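Local coordinates for maltose-binding protein MalE1 (Thermotoga maritima, PDB 6DTU) that binds maltotetraose in the cleft of a periplasmic binding protein fold and probably delivers malto-oligosaccharides to a membrane transporter, at residues I131-K135 with R198-I204. Sequence-based numbering, arbitrary orientation. Where two conformers were deposited one is given.
Sequences IEIAK and RLVDEGI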
ATOM      1  N   ILE A 131     -12.656  20.396   1.860  1.00 20.12           N
ATOM      2  CA  ILE A 131     -12.972  20.790   3.231  1.00 19.17           C
ATOM      3  C   ILE A 131     -14.386  21.352   3.331  1.00 20.64           C
ATOM      4  O   ILE A 131     -15.135  21.013   4.253  1.00 18.20           O
ATOM      5  CB  ILE A 131     -11.919  21.770   3.776  1.00 19.16           C
ATOM      6  CG1 ILE A 131     -10.600  21.034   3.996  1.00 22.38           C
ATOM      7  CG2 ILE A 131     -12.412  22.414   5.060  1.00 21.20           C
ATOM      8  CD1 ILE A 131      -9.412  21.953   4.201  1.00 24.48           C
ATOM      9  N   GLU A 132     -14.773  22.211   2.383  1.00 18.39           N
ATOM     10  CA  GLU A 132     -16.114  22.795   2.396  1.00 17.68           C
ATOM     11  C   GLU A 132     -17.179  21.719   2.213  1.00 18.50           C
ATOM     12  O   GLU A 132     -18.179  21.682   2.939  1.00 20.36           O
ATOM     13  CB  GLU A 132     -16.224  23.835   1.284  1.00 20.83           C
ATOM     14  CG  GLU A 132     -17.632  24.373   1.050  1.00 30.43           C
ATOM     15  CD  GLU A 132     -17.614  25.815   0.566  1.00 23.66           C
ATOM     16  OE1 GLU A 132     -17.044  26.067  -0.512  1.00 35.46           O
ATOM     17  OE2 GLU A 132     -18.123  26.703   1.284  1.00 36.03           O
ATOM     18  N   ILE A 133     -16.974  20.830   1.244  1.00 20.23           N
ATOM     19  CA  ILE A 133     -17.944  19.768   0.981  1.00 20.24           C
ATOM     20  C   ILE A 133     -18.091  18.856   2.191  1.00 20.91           C
ATOM     21  O   ILE A 133     -19.201  18.451   2.549  1.00 19.22           O
ATOM     22  CB  ILE A 133     -17.553  18.995  -0.293  1.00 19.12           C
ATOM     23  CG1 ILE A 133     -17.695  19.906  -1.506  1.00 22.14           C
ATOM     24  CG2 ILE A 133     -18.413  17.766  -0.493  1.00 21.38           C
ATOM     25  CD1 ILE A 133     -17.076  19.331  -2.751  1.00 27.21           C
ATOM     26  N   ALA A 134     -16.976  18.499   2.826  1.00 18.76           N
ATOM     27  CA  ALA A 134     -17.035  17.639   4.003  1.00 17.98           C
ATOM     28  C   ALA A 134     -17.769  18.318   5.150  1.00 18.38           C
ATOM     29  O   ALA A 134     -18.574  17.684   5.842  1.00 18.03           O
ATOM     30  CB  ALA A 134     -15.626  17.250   4.426  1.00 18.12           C
ATOM     31  N   LYS A 135     -17.482  19.600   5.386  1.00 20.88           N
ATOM     32  CA  LYS A 135     -18.200  20.335   6.424  1.00 22.51           C
ATOM     33  C   LYS A 135     -19.694  20.349   6.140  1.00 18.89           C
ATOM     34  O   LYS A 135     -20.512  20.147   7.047  1.00 23.22           O
ATOM     35  CB  LYS A 135     -17.693  21.772   6.499  1.00 20.58           C
ATOM     36  CG  LYS A 135     -16.331  21.950   7.109  1.00 26.09           C
ATOM     37  CD  LYS A 135     -15.898  23.422   7.105  1.00 27.38           C
ATOM     38  CE  LYS A 135     -14.549  23.610   7.783  1.00 31.37           C
ATOM     39  NZ  LYS A 135     -14.073  25.019   7.647  1.00 37.61           N
ATOM     40  N   ARG A 198      -4.709  21.015  10.241  1.00 19.91           N
ATOM     41  CA  ARG A 198      -5.846  21.847   9.864  1.00 22.86           C
ATOM     42  C   ARG A 198      -7.116  21.012   9.724  1.00 20.01           C
ATOM     43  O   ARG A 198      -8.178  21.391  10.222  1.00 19.63           O
ATOM     44  CB  ARG A 198      -5.538  22.588   8.562  1.00 20.70           C
ATOM     45  CG  ARG A 198      -6.665  23.516   8.112  1.00 29.35           C
ATOM     46  CD  ARG A 198      -6.440  24.054   6.703  1.00 29.19           C
ATOM     47  NE  ARG A 198      -7.655  24.646   6.149  1.00 29.79           N
ATOM     48  CZ  ARG A 198      -7.811  24.945   4.862  1.00 29.20           C
ATOM     49  NH1 ARG A 198      -6.835  24.689   4.001  1.00 30.96           N
ATOM     50  NH2 ARG A 198      -8.947  25.480   4.424  1.00 32.76           N
ATOM     51  N   LEU A 199      -7.016  19.848   9.079  1.00 18.86           N
ATOM     52  CA  LEU A 199      -8.179  18.978   8.930  1.00 20.02           C
ATOM     53  C   LEU A 199      -8.744  18.550  10.284  1.00 19.86           C
ATOM     54  O   LEU A 199      -9.969  18.493  10.469  1.00 18.83           O
ATOM     55  CB  LEU A 199      -7.798  17.743   8.113  1.00 17.10           C
ATOM     56  CG  LEU A 199      -7.286  17.920   6.685  1.00 20.25           C
ATOM     57  CD1 LEU A 199      -7.103  16.550   6.056  1.00 18.60           C
ATOM     58  CD2 LEU A 199      -8.237  18.786   5.860  1.00 23.50           C
ATOM     59  N   VAL A 200      -7.867  18.247  11.243  1.00 17.83           N
ATOM     60  CA  VAL A 200      -8.317  17.883  12.580  1.00 20.95           C
ATOM     61  C   VAL A 200      -8.898  19.099  13.288  1.00 20.91           C
ATOM     62  O   VAL A 200      -9.977  19.027  13.893  1.00 21.05           O
ATOM     63  CB  VAL A 200      -7.147  17.273  13.376  1.00 20.78           C
ATOM     64  CG1 VAL A 200      -7.571  16.972  14.806  1.00 22.79           C
ATOM     65  CG2 VAL A 200      -6.648  16.006  12.682  1.00 20.66           C
ATOM     66  N   ASP A 201      -8.194  20.234  13.214  1.00 21.89           N
ATOM     67  CA  ASP A 201      -8.624  21.441  13.919  1.00 24.66           C
ATOM     68  C   ASP A 201      -9.958  21.936  13.396  1.00 24.87           C
ATOM     69  O   ASP A 201     -10.776  22.461  14.159  1.00 27.01           O
ATOM     70  CB  ASP A 201      -7.594  22.559  13.763  1.00 22.68           C
ATOM     71  CG  ASP A 201      -6.338  22.332  14.579  1.00 23.82           C
ATOM     72  OD1 ASP A 201      -6.326  21.442  15.461  1.00 25.95           O
ATOM     73  OD2 ASP A 201      -5.366  23.087  14.358  1.00 34.00           O
ATOM     74  N   GLU A 202     -10.179  21.827  12.096  1.00 21.64           N
ATOM     75  CA  GLU A 202     -11.451  22.260  11.542  1.00 25.25           C
ATOM     76  C   GLU A 202     -12.546  21.209  11.664  1.00 24.25           C
ATOM     77  O   GLU A 202     -13.653  21.444  11.172  1.00 24.71           O
ATOM     78  CB  GLU A 202     -11.275  22.735  10.099  1.00 28.15           C
ATOM     79  CG  GLU A 202     -10.374  23.952   9.994  1.00 28.65           C
ATOM     80  CD  GLU A 202     -10.327  24.549   8.605  1.00 33.67           C
ATOM     81  OE1 GLU A 202     -11.251  24.300   7.801  1.00 30.63           O
ATOM     82  OE2 GLU A 202      -9.349  25.270   8.318  1.00 34.02           O
ATOM     83  N   GLY A 203     -12.265  20.065  12.295  1.00 21.40           N
ATOM     84  CA  GLY A 203     -13.278  19.059  12.571  1.00 18.88           C
ATOM     85  C   GLY A 203     -13.595  18.115  11.430  1.00 20.32           C
ATOM     86  O   GLY A 203     -14.561  17.347  11.530  1.00 25.84           O
ATOM     87  N   ILE A 204     -12.816  18.157  10.350  1.00 22.41           N
ATOM     88  CA  ILE A 204     -13.007  17.275   9.197  0.73 19.93           C
ATOM     89  C   ILE A 204     -12.538  15.864   9.520  1.00 20.00           C
ATOM     90  O   ILE A 204     -13.082  14.874   9.014  1.00 18.66           O
ATOM     91  CB  ILE A 204     -12.217  17.848   8.002  0.73 21.02           C
ATOM     92  CG1 ILE A 204     -12.575  19.314   7.775  0.73 22.29           C
ATOM     93  CG2 ILE A 204     -12.431  17.021   6.730  0.73 22.71           C
ATOM     94  CD1 ILE A 204     -14.013  19.505   7.441  0.73 21.67           C
TER
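Ile131, Ala134 and Lys135 of helix 127-140 pack against the C-terminal end of helix 187-201 and the turn that follows it, an apolar seam with a salt-bridge network of Lys135, Glu202 and Arg198 at its more exposed side. The fold is that of a periplasmic binding protein; the centre of the contact lies about 25 Å from the centre of the chain, and Phe148 of strand 146-149 touches Ala134, Leu199 and Ile204. A Schellman motif ends the second helix: Gly203, with the positive phi (83°) that glycine tolerates easily, turns the chain so that Ile204 enters the interface. Branched Ile131 fills the middle with three groups at once. Ile131 CG1 lies 3.8 Å from Leu199 CD2, CG2 faces the CD1 methyl of Ile204, and Ile131 CD1 sits over the centre of the Arg198 guanidinium, 3.5 Å from Arg198 CZ, an apolar cover for one flat face. Ala134 is small enough for the helix backbone to come close, Ala134 CB meeting Ile204 CG2 at 3.9 Å. Toward solvent, Glu202 joins two basic side chains through separate oxygens. Arg198 is extended from CG to NE, and Arg198 NE gives Glu202 OE2 a 2.8 Å bond lying almost in the guanidinium plane; Asp128 pairs with NH2, so two acids hold the group, which should restrict its rotation. Lys135, stretched out beyond CG, runs past Ile204 CD1 toward Glu202. The Lys135 ammonium arrives from above the carboxylate plane, 42° out of it, with Lys135 NZ 2.9 Å from Glu202 OE1.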